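Local coordinates for serine-rich secreted cell wall anchored (LPXTG-motif ) protein (Lactobacillus reuteri ATCC 53608, PDB 5NXK) that probably mediates adhesion of the bacterium to its host's gut, through a beta-solenoid binding region of a cell-wall-anchored serine-rich repeat protein, at residues A239-I253 and N272-A286. Sequence-based numbering, arbitrary orientation.
Sequences AAVKMSAKVDNVRII and NVHLEVITGSNFRVA
Strands 240-244 and 272-277 run parallel, their axes 4.7 Å apart, and pair from A240-N272 to S244-E276; past a corner a second parallel ladder joins V250-I252 to F283-V285, its register shifted by one residue. Two successive coils of the right-handed beta-solenoid, a fold like that of pectate lyases, thus stack rung on rung. Inside, equivalent positions form apolar rows: V241 on V273, M243 beside L275, I252 beside V285. The M243 chain bends at its last torsion (chi3 -60°) and sets CE 3.6 Å from L275 CD2. V250 CB meets F283 CD1 at the edge of the ring. At the corner N249 and N282 form an asparagine ladder: their amides lie side by side, nearly coplanar (18° apart), and N282 ND2 donates to N249 OD1 at 2.9 Å. N249 ND2 in turn reaches E276 O, 3.1 Å away and well above the carbonyl plane, which leaves the end of that C=O to A245 N. N222 of the preceding coil and the backbone of I302 in the following strand extend this polar file, so both buried amides are held in fixed orientations. The longer bend of 272-286 is tied by K246 O, which accepts from both I278 N and T279 N. D248 ties the two bends together: CG beside its own backbone N (chi1 -50°) places OD1 2.8 Å from S281 N, while OD2 takes R251 NH1 of its own segment in a salt bridge, the guanidinium also pairing with D156. R284 lays its CB and CG against this carboxylate, CB 3.4 Å from D248 CG. On the outer face of the first ladder, water 1 bridges M243 O and H274 ND1, 2.7 Å from the latter and in the plane of the imidazole.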
ATOM      1  N   ALA A 239     -13.862  10.290 -10.473  1.00 23.47           N
ATOM      2  CA  ALA A 239     -13.283   9.935  -9.183  1.00 21.13           C
ATOM      3  C   ALA A 239     -13.251  11.157  -8.257  1.00 26.92           C
ATOM      4  O   ALA A 239     -13.233  12.299  -8.719  1.00 26.57           O
ATOM      5  CB  ALA A 239     -11.893   9.350  -9.353  1.00 23.23           C
ATOM      6  N   ALA A 240     -13.300  10.896  -6.952  1.00 27.23           N
ATOM      7  CA  ALA A 240     -13.217  11.913  -5.912  1.00 25.72           C
ATOM      8  C   ALA A 240     -11.979  11.661  -5.062  1.00 30.59           C
ATOM      9  O   ALA A 240     -11.818  10.590  -4.480  1.00 31.29           O
ATOM     10  CB  ALA A 240     -14.476  11.903  -5.040  1.00 27.76           C
ATOM     11  N   VAL A 241     -11.091  12.640  -5.005  1.00 26.27           N
ATOM     12  CA  VAL A 241      -9.857  12.515  -4.250  1.00 24.17           C
ATOM     13  C   VAL A 241      -9.741  13.649  -3.247  1.00 30.40           C
ATOM     14  O   VAL A 241      -9.898  14.819  -3.608  1.00 25.81           O
ATOM     15  CB  VAL A 241      -8.630  12.519  -5.184  1.00 24.24           C
ATOM     16  CG1 VAL A 241      -7.323  12.627  -4.380  1.00 19.42           C
ATOM     17  CG2 VAL A 241      -8.623  11.275  -6.076  1.00 24.02           C
ATOM     18  N   LYS A 242      -9.466  13.312  -1.991  1.00 22.73           N
ATOM     19  CA  LYS A 242      -9.261  14.330  -0.970  1.00 25.97           C
ATOM     20  C   LYS A 242      -8.033  13.962  -0.178  1.00 24.89           C
ATOM     21  O   LYS A 242      -8.017  12.915   0.465  1.00 26.74           O
ATOM     22  CB  LYS A 242     -10.444  14.428   0.005  1.00 28.10           C
ATOM     23  CG  LYS A 242     -11.782  14.852  -0.542  1.00 38.09           C
ATOM     24  CD  LYS A 242     -12.802  14.743   0.596  1.00 47.62           C
ATOM     25  CE  LYS A 242     -13.973  15.689   0.435  1.00 57.02           C
ATOM     26  NZ  LYS A 242     -14.950  15.186  -0.561  1.00 65.36           N
ATOM     27  N   MET A 243      -6.998  14.790  -0.235  1.00 24.18           N
ATOM     28  CA  MET A 243      -5.787  14.499   0.520  1.00 23.55           C
ATOM     29  C   MET A 243      -5.215  15.738   1.199  1.00 27.68           C
ATOM     30  O   MET A 243      -5.276  16.852   0.662  1.00 28.46           O
ATOM     31  CB  MET A 243      -4.709  13.860  -0.386  1.00 24.75           C
ATOM     32  CG  MET A 243      -5.196  12.676  -1.216  1.00 31.99           C
ATOM     33  SD  MET A 243      -3.873  11.784  -2.070  1.00 44.44           S
ATOM     34  CE  MET A 243      -3.174  13.028  -3.113  1.00 26.67           C
ATOM     35  N   SER A 244      -4.607  15.526   2.361  1.00 22.96           N
ATOM     36  CA  SER A 244      -3.880  16.597   3.022  1.00 22.10           C
ATOM     37  C   SER A 244      -2.667  16.024   3.753  1.00 20.85           C
ATOM     38  O   SER A 244      -2.706  14.903   4.242  1.00 23.87           O
ATOM     39  CB  SER A 244      -4.783  17.352   3.996  1.00 23.96           C
ATOM     40  OG  SER A 244      -5.218  16.494   5.040  1.00 27.17           O
ATOM     41  N   ALA A 245      -1.591  16.805   3.802  1.00 24.91           N
ATOM     42  CA  ALA A 245      -0.337  16.396   4.427  1.00 25.83           C
ATOM     43  C   ALA A 245       0.406  17.651   4.847  1.00 31.18           C
ATOM     44  O   ALA A 245       0.053  18.737   4.403  1.00 26.60           O
ATOM     45  CB  ALA A 245       0.505  15.561   3.474  1.00 26.63           C
ATOM     46  N   LYS A 246       1.424  17.523   5.696  1.00 29.69           N
ATOM     47  CA  LYS A 246       2.152  18.713   6.141  1.00 27.45           C
ATOM     48  C   LYS A 246       2.962  19.332   5.006  1.00 25.15           C
ATOM     49  O   LYS A 246       2.971  20.551   4.844  1.00 27.28           O
ATOM     50  CB  LYS A 246       3.075  18.391   7.324  1.00 29.80           C
ATOM     51  CG  LYS A 246       2.362  17.885   8.570  1.00 29.38           C
ATOM     52  CD  LYS A 246       3.383  17.500   9.644  1.00 34.89           C
ATOM     53  CE  LYS A 246       2.717  16.962  10.891  1.00 44.54           C
ATOM     54  NZ  LYS A 246       3.716  16.423  11.861  1.00 49.84           N
ATOM     55  N   VAL A 247       3.650  18.499   4.225  1.00 24.65           N
ATOM     56  CA  VAL A 247       4.608  19.027   3.252  1.00 26.16           C
ATOM     57  C   VAL A 247       4.104  18.969   1.810  1.00 21.90           C
ATOM     58  O   VAL A 247       3.808  20.005   1.229  1.00 24.22           O
ATOM     59  CB  VAL A 247       5.953  18.292   3.338  1.00 27.45           C
ATOM     60  CG1 VAL A 247       6.984  19.012   2.487  1.00 27.19           C
ATOM     61  CG2 VAL A 247       6.434  18.232   4.800  1.00 27.00           C
ATOM     62  N   ASP A 248       3.999  17.773   1.234  1.00 22.31           N
ATOM     63  CA  ASP A 248       3.541  17.630  -0.159  1.00 26.45           C
ATOM     64  C   ASP A 248       2.429  16.589  -0.247  1.00 24.30           C
ATOM     65  O   ASP A 248       2.399  15.659   0.543  1.00 25.57           O
ATOM     66  CB  ASP A 248       4.678  17.206  -1.109  1.00 24.16           C
ATOM     67  CG  ASP A 248       5.943  18.056  -0.968  1.00 34.59           C
ATOM     68  OD1 ASP A 248       5.864  19.303  -0.933  1.00 31.78           O
ATOM     69  OD2 ASP A 248       7.038  17.455  -0.953  1.00 33.63           O
ATOM     70  N   ASN A 249       1.517  16.725  -1.205  1.00 22.82           N
ATOM     71  CA  ASN A 249       0.542  15.642  -1.409  1.00 19.42           C
ATOM     72  C   ASN A 249       1.131  14.538  -2.287  1.00 20.49           C
ATOM     73  O   ASN A 249       1.018  13.357  -1.959  1.00 24.68           O
ATOM     74  CB  ASN A 249      -0.751  16.163  -2.021  1.00 21.92           C
ATOM     75  CG  ASN A 249      -1.377  17.257  -1.198  1.00 22.13           C
ATOM     76  OD1 ASN A 249      -1.518  18.391  -1.661  1.00 24.12           O
ATOM     77  ND2 ASN A 249      -1.741  16.935   0.036  1.00 22.89           N
ATOM     78  N   VAL A 250       1.767  14.925  -3.394  1.00 21.76           N
ATOM     79  CA  VAL A 250       2.497  13.965  -4.229  1.00 20.80           C
ATOM     80  C   VAL A 250       3.912  14.464  -4.429  1.00 21.32           C
ATOM     81  O   VAL A 250       4.135  15.611  -4.833  1.00 25.85           O
ATOM     82  CB  VAL A 250       1.849  13.731  -5.614  1.00 20.42           C
ATOM     83  CG1 VAL A 250       2.650  12.667  -6.403  1.00 17.64           C
ATOM     84  CG2 VAL A 250       0.392  13.312  -5.462  1.00 20.95           C
ATOM     85  N   ARG A 251       4.873  13.597  -4.139  1.00 22.94           N
ATOM     86  CA  ARG A 251       6.269  13.972  -4.257  1.00 24.48           C
ATOM     87  C   ARG A 251       7.008  13.098  -5.261  1.00 20.88           C
ATOM     88  O   ARG A 251       7.044  11.885  -5.119  1.00 21.29           O
ATOM     89  CB  ARG A 251       6.937  13.871  -2.899  1.00 27.79           C
ATOM     90  CG  ARG A 251       8.427  14.144  -2.867  1.00 26.41           C
ATOM     91  CD  ARG A 251       8.630  14.917  -1.581  1.00 39.07           C
ATOM     92  NE  ARG A 251      10.006  15.088  -1.184  1.00 42.27           N
ATOM     93  CZ  ARG A 251      10.453  16.143  -0.515  1.00 38.95           C
ATOM     94  NH1 ARG A 251       9.632  17.145  -0.196  1.00 35.80           N
ATOM     95  NH2 ARG A 251      11.733  16.203  -0.181  1.00 38.52           N
ATOM     96  N   ILE A 252       7.581  13.729  -6.283  1.00 23.86           N
ATOM     97  CA  ILE A 252       8.411  13.025  -7.245  1.00 25.51           C
ATOM     98  C   ILE A 252       9.779  13.685  -7.307  1.00 26.79           C
ATOM     99  O   ILE A 252      10.005  14.607  -8.089  1.00 22.71           O
ATOM    100  CB  ILE A 252       7.787  13.007  -8.632  1.00 27.78           C
ATOM    101  CG1 ILE A 252       6.305  12.612  -8.533  1.00 23.85           C
ATOM    102  CG2 ILE A 252       8.565  12.033  -9.546  1.00 25.27           C
ATOM    103  CD1 ILE A 252       5.576  12.626  -9.848  1.00 24.70           C
ATOM    104  N   ILE A 253      10.678  13.200  -6.462  1.00 27.09           N
ATOM    105  CA  ILE A 253      12.041  13.707  -6.375  1.00 28.85           C
ATOM    106  C   ILE A 253      12.979  12.504  -6.317  1.00 24.12           C
ATOM    107  O   ILE A 253      12.827  11.647  -5.445  1.00 26.82           O
ATOM    108  CB  ILE A 253      12.237  14.614  -5.123  1.00 27.68           C
ATOM    109  CG1 ILE A 253      11.392  15.895  -5.240  1.00 25.31           C
ATOM    110  CG2 ILE A 253      13.702  14.989  -4.953  1.00 28.14           C
ATOM    111  CD1 ILE A 253      11.499  16.827  -3.998  1.00 29.57           C
ATOM    112  N   ASN A 272     -12.913  15.109  -9.199  1.00 23.92           N
ATOM    113  CA  ASN A 272     -12.908  16.197  -8.238  1.00 24.41           C
ATOM    114  C   ASN A 272     -11.787  15.935  -7.246  1.00 27.75           C
ATOM    115  O   ASN A 272     -11.824  14.963  -6.482  1.00 27.41           O
ATOM    116  CB  ASN A 272     -14.262  16.326  -7.531  1.00 30.58           C
ATOM    117  CG  ASN A 272     -15.339  16.907  -8.437  1.00 37.63           C
ATOM    118  OD1 ASN A 272     -16.069  16.171  -9.114  1.00 40.25           O
ATOM    119  ND2 ASN A 272     -15.436  18.230  -8.461  1.00 38.28           N
ATOM    120  N   VAL A 273     -10.752  16.758  -7.324  1.00 24.42           N
ATOM    121  CA  VAL A 273      -9.542  16.551  -6.537  1.00 23.33           C
ATOM    122  C   VAL A 273      -9.332  17.749  -5.610  1.00 26.46           C
ATOM    123  O   VAL A 273      -9.327  18.892  -6.055  1.00 25.16           O
ATOM    124  CB  VAL A 273      -8.311  16.348  -7.455  1.00 25.33           C
ATOM    125  CG1 VAL A 273      -7.031  16.250  -6.655  1.00 26.72           C
ATOM    126  CG2 VAL A 273      -8.486  15.101  -8.330  1.00 25.40           C
ATOM    127  N   HIS A 274      -9.210  17.484  -4.318  1.00 25.37           N
ATOM    128  CA  HIS A 274      -9.001  18.530  -3.338  1.00 22.55           C
ATOM    129  C   HIS A 274      -7.760  18.199  -2.526  1.00 23.98           C
ATOM    130  O   HIS A 274      -7.681  17.150  -1.875  1.00 24.53           O
ATOM    131  CB  HIS A 274     -10.216  18.678  -2.426  1.00 22.71           C
ATOM    132  CG  HIS A 274     -10.106  19.820  -1.471  1.00 29.97           C
ATOM    133  ND1 HIS A 274      -9.278  19.788  -0.365  1.00 34.20           N
ATOM    134  CD2 HIS A 274     -10.702  21.036  -1.459  1.00 33.66           C
ATOM    135  CE1 HIS A 274      -9.377  20.931   0.287  1.00 38.13           C
ATOM    136  NE2 HIS A 274     -10.233  21.706  -0.356  1.00 40.78           N
ATOM    137  N   LEU A 275      -6.781  19.094  -2.578  1.00 26.72           N
ATOM    138  CA  LEU A 275      -5.471  18.819  -2.004  1.00 25.90           C
ATOM    139  C   LEU A 275      -5.053  19.966  -1.116  1.00 25.47           C
ATOM    140  O   LEU A 275      -5.241  21.129  -1.481  1.00 21.44           O
ATOM    141  CB  LEU A 275      -4.428  18.617  -3.107  1.00 22.62           C
ATOM    142  CG  LEU A 275      -4.729  17.576  -4.179  1.00 24.45           C
ATOM    143  CD1 LEU A 275      -3.608  17.586  -5.209  1.00 25.43           C
ATOM    144  CD2 LEU A 275      -4.911  16.186  -3.588  1.00 25.85           C
ATOM    145  N   GLU A 276      -4.455  19.648   0.026  1.00 19.78           N
ATOM    146  CA  GLU A 276      -4.038  20.685   0.955  1.00 22.07           C
ATOM    147  C   GLU A 276      -2.700  20.339   1.598  1.00 21.93           C
ATOM    148  O   GLU A 276      -2.494  19.205   1.992  1.00 24.02           O
ATOM    149  CB  GLU A 276      -5.102  20.892   2.042  1.00 23.81           C
ATOM    150  CG  GLU A 276      -4.758  22.017   3.010  1.00 29.16           C
ATOM    151  CD  GLU A 276      -5.945  22.464   3.844  1.00 42.54           C
ATOM    152  OE1 GLU A 276      -7.098  22.115   3.490  1.00 48.29           O
ATOM    153  OE2 GLU A 276      -5.720  23.176   4.844  1.00 42.82           O
ATOM    154  N   VAL A 277      -1.788  21.308   1.672  1.00 23.22           N
ATOM    155  CA  VAL A 277      -0.527  21.128   2.401  1.00 24.66           C
ATOM    156  C   VAL A 277      -0.245  22.347   3.280  1.00 27.44           C
ATOM    157  O   VAL A 277      -0.951  23.344   3.205  1.00 28.87           O
ATOM    158  CB  VAL A 277       0.682  20.912   1.450  1.00 25.61           C
ATOM    159  CG1 VAL A 277       0.514  19.622   0.604  1.00 22.57           C
ATOM    160  CG2 VAL A 277       0.903  22.133   0.567  1.00 22.33           C
ATOM    161  N   ILE A 278       0.820  22.290   4.075  1.00 25.40           N
ATOM    162  CA  ILE A 278       1.183  23.417   4.919  1.00 27.40           C
ATOM    163  C   ILE A 278       2.454  24.103   4.413  1.00 33.16           C
ATOM    164  O   ILE A 278       2.427  25.293   4.112  1.00 34.80           O
ATOM    165  CB  ILE A 278       1.385  22.997   6.390  1.00 28.55           C
ATOM    166  CG1 ILE A 278       0.145  22.274   6.919  1.00 32.47           C
ATOM    167  CG2 ILE A 278       1.684  24.212   7.267  1.00 28.75           C
ATOM    168  CD1 ILE A 278       0.253  21.865   8.377  1.00 34.85           C
ATOM    169  N   THR A 279       3.557  23.364   4.296  1.00 27.70           N
ATOM    170  CA  THR A 279       4.845  24.004   4.020  1.00 31.73           C
ATOM    171  C   THR A 279       5.449  23.695   2.650  1.00 36.45           C
ATOM    172  O   THR A 279       6.395  24.367   2.233  1.00 38.97           O
ATOM    173  CB  THR A 279       5.905  23.626   5.090  1.00 37.20           C
ATOM    174  OG1 THR A 279       6.106  22.210   5.094  1.00 38.14           O
ATOM    175  CG2 THR A 279       5.471  24.079   6.493  1.00 37.17           C
ATOM    176  N   GLY A 280       4.913  22.711   1.931  1.00 27.21           N
ATOM    177  CA  GLY A 280       5.511  22.363   0.644  1.00 27.65           C
ATOM    178  C   GLY A 280       4.645  22.689  -0.567  1.00 33.44           C
ATOM    179  O   GLY A 280       4.090  23.783  -0.666  1.00 31.58           O
ATOM    180  N   SER A 281       4.520  21.739  -1.489  1.00 29.00           N
ATOM    181  CA  SER A 281       3.738  21.956  -2.704  1.00 28.10           C
ATOM    182  C   SER A 281       2.783  20.793  -2.826  1.00 27.97           C
ATOM    183  O   SER A 281       3.119  19.686  -2.432  1.00 27.52           O
ATOM    184  CB  SER A 281       4.633  22.034  -3.949  1.00 31.20           C
ATOM    185  OG  SER A 281       5.711  22.931  -3.766  1.00 38.68           O
ATOM    186  N   ASN A 282       1.590  21.027  -3.354  1.00 23.28           N
ATOM    187  CA  ASN A 282       0.639  19.931  -3.517  1.00 23.47           C
ATOM    188  C   ASN A 282       1.210  18.845  -4.441  1.00 25.23           C
ATOM    189  O   ASN A 282       1.206  17.659  -4.100  1.00 24.86           O
ATOM    190  CB  ASN A 282      -0.688  20.461  -4.060  1.00 23.84           C
ATOM    191  CG  ASN A 282      -1.248  21.582  -3.197  1.00 24.87           C
ATOM    192  OD1 ASN A 282      -1.070  22.764  -3.500  1.00 28.02           O
ATOM    193  ND2 ASN A 282      -1.899  21.217  -2.110  1.00 19.48           N
ATOM    194  N   PHE A 283       1.704  19.255  -5.607  1.00 23.14           N
ATOM    195  CA  PHE A 283       2.442  18.337  -6.480  1.00 26.10           C
ATOM    196  C   PHE A 283       3.888  18.833  -6.484  1.00 30.44           C
ATOM    197  O   PHE A 283       4.186  19.897  -7.028  1.00 28.85           O
ATOM    198  CB  PHE A 283       1.874  18.309  -7.914  1.00 22.78           C
ATOM    199  CG  PHE A 283       0.464  17.764  -8.022  1.00 24.00           C
ATOM    200  CD1 PHE A 283       0.061  16.656  -7.290  1.00 22.62           C
ATOM    201  CD2 PHE A 283      -0.451  18.355  -8.887  1.00 25.05           C
ATOM    202  CE1 PHE A 283      -1.230  16.157  -7.421  1.00 24.56           C
ATOM    203  CE2 PHE A 283      -1.741  17.855  -9.021  1.00 23.61           C
ATOM    204  CZ  PHE A 283      -2.133  16.764  -8.292  1.00 21.54           C
ATOM    205  N   ARG A 284       4.776  18.088  -5.841  1.00 25.94           N
ATOM    206  CA  ARG A 284       6.159  18.520  -5.698  1.00 26.85           C
ATOM    207  C   ARG A 284       7.033  17.687  -6.606  1.00 27.04           C
ATOM    208  O   ARG A 284       7.210  16.490  -6.365  1.00 23.24           O
ATOM    209  CB  ARG A 284       6.639  18.369  -4.254  1.00 28.82           C
ATOM    210  CG  ARG A 284       8.115  18.715  -4.019  1.00 31.05           C
ATOM    211  CD  ARG A 284       8.431  20.183  -4.297  1.00 32.99           C
ATOM    212  NE  ARG A 284       9.847  20.485  -4.065  1.00 36.06           N
ATOM    213  CZ  ARG A 284      10.572  21.356  -4.764  1.00 42.65           C
ATOM    214  NH1 ARG A 284      10.023  22.064  -5.749  1.00 41.09           N
ATOM    215  NH2 ARG A 284      11.851  21.540  -4.457  1.00 41.52           N
ATOM    216  N   VAL A 285       7.558  18.303  -7.656  1.00 19.61           N
ATOM    217  CA  VAL A 285       8.420  17.582  -8.585  1.00 24.12           C
ATOM    218  C   VAL A 285       9.718  18.354  -8.775  1.00 27.67           C
ATOM    219  O   VAL A 285       9.692  19.531  -9.112  1.00 27.99           O
ATOM    220  CB  VAL A 285       7.741  17.351  -9.943  1.00 26.33           C
ATOM    221  CG1 VAL A 285       8.653  16.524 -10.845  1.00 25.61           C
ATOM    222  CG2 VAL A 285       6.395  16.641  -9.757  1.00 20.82           C
ATOM    223  N   ALA A 286      10.855  17.707  -8.545  1.00 29.09           N
ATOM    224  CA  ALA A 286      12.128  18.416  -8.649  1.00 31.50           C
ATOM    225  C   ALA A 286      13.236  17.443  -9.031  1.00 31.74           C
ATOM    226  O   ALA A 286      13.085  16.232  -8.867  1.00 27.61           O
ATOM    227  CB  ALA A 286      12.460  19.129  -7.326  1.00 27.20           C
TER
HETATM  228  O   HOH W   1      -7.780  18.169   1.267  1.00 28.94           O